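Local structure of predicted ATPase of the ABC class (Vibrio vulnificus, 5D6A) at residues S338-Q343 and A366-I371. The protein probably binds and hydrolyses ATP, as expected of an ABC-class ATPase, though the process it serves is not established. Numbering follows the deposited sequence. Where two conformers were deposited one is given.
Sequences SGSTSQ and ATNFMI. With NA (sodium ion), chain B; ANP (phosphoaminophosphonic acid-adenylate ester), chain C.
Gln343 and Ser340, on the first turns of helix 339-352, pack against Phe369 of the short helix 367-370 and against Ala366, the N-cap residue just before it, in a buried contact beside the nucleotide, at the interface with the second subunit. A single hydrogen bond joins the two segments: Ala366 N gives its proton to Gln343 OE1 (3.2 Å), almost straight at 172° and in the plane of the amide carbonyl. Glutamine suits the place because its long extended chain, CG anti to the backbone N (chi1 -168°), reaches across and offers an acceptor, while NE2 bonds to Ser365 OG; the two bonds fix the amide's rotation. The flat, apolar Phe369 ring packs along this chain, Gln343 CG lying 3.7 Å from CE2 of Phe369, with amide and ring planes only 22° apart. Gln343 CB sits over one ring face near its rim, and the Phe369 side chain also touches Leu347 and Leu390. Sequence and position are consistent with a divergent ABC signature motif at 338-343 and a D-loop that includes Ala366 to Asn368, since the same ANP also binds Gly270 and Lys271 in the likely Walker A loop of the second subunit. Small residues allow the close approach: Ala366 CB comes 4.0 Å from Ser340 N, and Ser340 CB 4.1 Å from Phe369 CB. Gly339 has no side chain to crowd the gamma-phosphate, and its N makes a weak hydrogen bond to ANP O2G. The Ser338 hydroxyl supplies an oxygen ligand, OG lying 2.4 Å from the sodium ion, which ANP O3G and O2B also bind.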
loop_
_atom_site.group_PDB
_atom_site.type_symbol
_atom_site.label_atom_id
_atom_site.label_comp_id
_atom_site.label_asym_id
_atom_site.label_seq_id
_atom_site.Cartn_x
_atom_site.Cartn_y
_atom_site.Cartn_z
ATOM N N SER A 338 5.491 -16.994 -0.569
ATOM C CA SER A 338 4.454 -17.226 -1.571
ATOM C C SER A 338 3.074 -16.786 -1.061
ATOM O O SER A 338 2.951 -16.271 0.047
ATOM C CB SER A 338 4.437 -18.719 -1.936
ATOM O OG SER A 338 3.317 -19.062 -2.729
ATOM N N GLY A 339 2.044 -16.987 -1.878
ATOM C CA GLY A 339 0.680 -16.613 -1.508
ATOM C C GLY A 339 0.108 -17.543 -0.458
ATOM O O GLY A 339 -0.181 -17.128 0.665
ATOM N N SER A 340 -0.069 -18.804 -0.836
ATOM C CA SER A 340 -0.590 -19.818 0.080
ATOM C C SER A 340 0.330 -20.011 1.282
ATOM O O SER A 340 -0.124 -20.328 2.383
ATOM C CB SER A 340 -0.758 -21.157 -0.646
ATOM O OG SER A 340 0.483 -21.623 -1.148
ATOM N N THR A 341 1.626 -19.822 1.060
ATOM C CA THR A 341 2.608 -19.981 2.117
ATOM C C THR A 341 2.480 -18.862 3.137
ATOM O O THR A 341 2.496 -19.109 4.341
ATOM C CB THR A 341 4.035 -19.976 1.549
ATOM O OG1 THR A 341 4.166 -21.018 0.573
ATOM C CG2 THR A 341 5.054 -20.186 2.649
ATOM N N SER A 342 2.347 -17.632 2.652
ATOM C CA SER A 342 2.228 -16.479 3.534
ATOM C C SER A 342 0.934 -16.510 4.325
ATOM O O SER A 342 0.908 -16.119 5.489
ATOM C CB SER A 342 2.300 -15.174 2.740
ATOM O OG SER A 342 1.273 -15.117 1.772
ATOM N N GLN A 343 -0.143 -16.965 3.700
ATOM C CA GLN A 343 -1.418 -17.005 4.395
ATOM C C GLN A 343 -1.396 -18.106 5.451
ATOM O O GLN A 343 -1.892 -17.916 6.558
ATOM C CB GLN A 343 -2.585 -17.170 3.418
ATOM C CG GLN A 343 -3.938 -16.921 4.074
ATOM C CD GLN A 343 -5.054 -16.653 3.075
ATOM O OE1 GLN A 343 -4.941 -16.964 1.888
ATOM N NE2 GLN A 343 -6.145 -16.066 3.559
ATOM N N ALA A 366 -5.781 -16.659 -1.154
ATOM C CA ALA A 366 -5.263 -17.632 -2.106
ATOM C C ALA A 366 -6.247 -18.781 -2.254
ATOM O O ALA A 366 -6.490 -19.521 -1.303
ATOM C CB ALA A 366 -3.909 -18.152 -1.648
ATOM N N THR A 367 -6.809 -18.925 -3.450
ATOM C CA THR A 367 -7.777 -19.983 -3.731
ATOM C C THR A 367 -7.198 -21.359 -3.400
ATOM O O THR A 367 -7.881 -22.205 -2.817
ATOM C CB THR A 367 -8.207 -19.953 -5.210
ATOM O OG1 THR A 367 -8.668 -18.636 -5.547
ATOM C CG2 THR A 367 -9.311 -20.975 -5.487
ATOM N N ASN A 368 -5.937 -21.564 -3.772
ATOM C CA ASN A 368 -5.231 -22.819 -3.510
ATOM C C ASN A 368 -5.260 -23.173 -2.023
ATOM O O ASN A 368 -5.403 -24.339 -1.647
ATOM C CB ASN A 368 -3.781 -22.698 -3.994
ATOM C CG ASN A 368 -2.969 -23.958 -3.759
ATOM O OD1 ASN A 368 -3.515 -25.038 -3.528
ATOM N ND2 ASN A 368 -1.648 -23.827 -3.831
ATOM N N PHE A 369 -5.128 -22.151 -1.187
ATOM C CA PHE A 369 -5.128 -22.317 0.262
ATOM C C PHE A 369 -6.516 -22.575 0.855
ATOM O O PHE A 369 -6.634 -23.220 1.899
ATOM C CB PHE A 369 -4.500 -21.073 0.911
ATOM C CG PHE A 369 -4.617 -21.033 2.408
ATOM C CD1 PHE A 369 -3.778 -21.796 3.207
ATOM C CD2 PHE A 369 -5.554 -20.207 3.021
ATOM C CE1 PHE A 369 -3.882 -21.753 4.589
ATOM C CE2 PHE A 369 -5.661 -20.159 4.401
ATOM C CZ PHE A 369 -4.823 -20.931 5.185
HETATM N N MSE A 370 -7.553 -22.074 0.188
HETATM C CA MSE A 370 -8.927 -22.226 0.670
HETATM C C MSE A 370 -9.529 -23.570 0.362
HETATM O O MSE A 370 -9.953 -24.290 1.269
HETATM C CB MSE A 370 -9.811 -21.164 0.020
HETATM C CG MSE A 370 -9.406 -19.754 0.433
HETATM SE SE MSE A 370 -9.478 -19.566 2.391
HETATM C CE MSE A 370 -11.352 -18.977 2.529
ATOM N N ILE A 371 -9.569 -23.919 -0.922
ATOM C CA ILE A 371 -10.188 -25.179 -1.369
ATOM C C ILE A 371 -9.253 -26.277 -1.878
ATOM O O ILE A 371 -8.068 -26.057 -2.136
ATOM C CB ILE A 371 -11.277 -24.905 -2.439
ATOM C CG1 ILE A 371 -10.737 -24.085 -3.623
ATOM C CG2 ILE A 371 -12.434 -24.148 -1.816
ATOM C CD1 ILE A 371 -9.687 -24.773 -4.472
HETATM NA NA NA B . 1.607 -20.488 -3.692
HETATM P PG ANP C . 1.991 -18.079 -6.119
HETATM O O1G ANP C . 1.961 -17.678 -7.572
HETATM O O2G ANP C . 1.508 -16.995 -5.180
HETATM O O3G ANP C . 1.379 -19.437 -5.882
HETATM P PB ANP C . 4.495 -19.804 -5.722
HETATM O O1B ANP C . 4.410 -20.401 -7.094
HETATM O O2B ANP C . 3.897 -20.589 -4.577
HETATM N N3B ANP C . 3.699 -18.238 -5.744
HETATM P PA ANP C . 6.794 -18.195 -5.435
HETATM O O1A ANP C . 7.461 -17.972 -6.766
HETATM O O2A ANP C . 5.837 -17.151 -4.916
HETATM O O3A ANP C . 6.069 -19.630 -5.430
HETATM O "O5'" ANP C . 7.927 -18.397 -4.318
HETATM C "C5'" ANP C . 8.970 -19.343 -4.506
HETATM C "C4'" ANP C . 10.172 -18.968 -3.650
HETATM O "O4'" ANP C . 11.341 -19.565 -4.217
HETATM C "C3'" ANP C . 10.431 -17.469 -3.599
HETATM O "O3'" ANP C . 10.906 -17.094 -2.297
HETATM C "C2'" ANP C . 11.485 -17.230 -4.656
HETATM O "O2'" ANP C . 12.379 -16.174 -4.288
HETATM C "C1'" ANP C . 12.202 -18.572 -4.776
HETATM N N9 ANP C . 12.510 -18.911 -6.186
HETATM C C8 ANP C . 11.673 -18.821 -7.243
HETATM N N7 ANP C . 12.302 -19.213 -8.381
HETATM C C5 ANP C . 13.560 -19.564 -8.055
HETATM C C6 ANP C . 14.751 -20.067 -8.774
HETATM N N6 ANP C . 14.716 -20.280 -10.109
HETATM N N1 ANP C . 15.872 -20.308 -8.054
HETATM C C2 ANP C . 15.923 -20.103 -6.720
HETATM N N3 ANP C . 14.870 -19.645 -6.012
HETATM C C4 ANP C . 13.687 -19.365 -6.610
#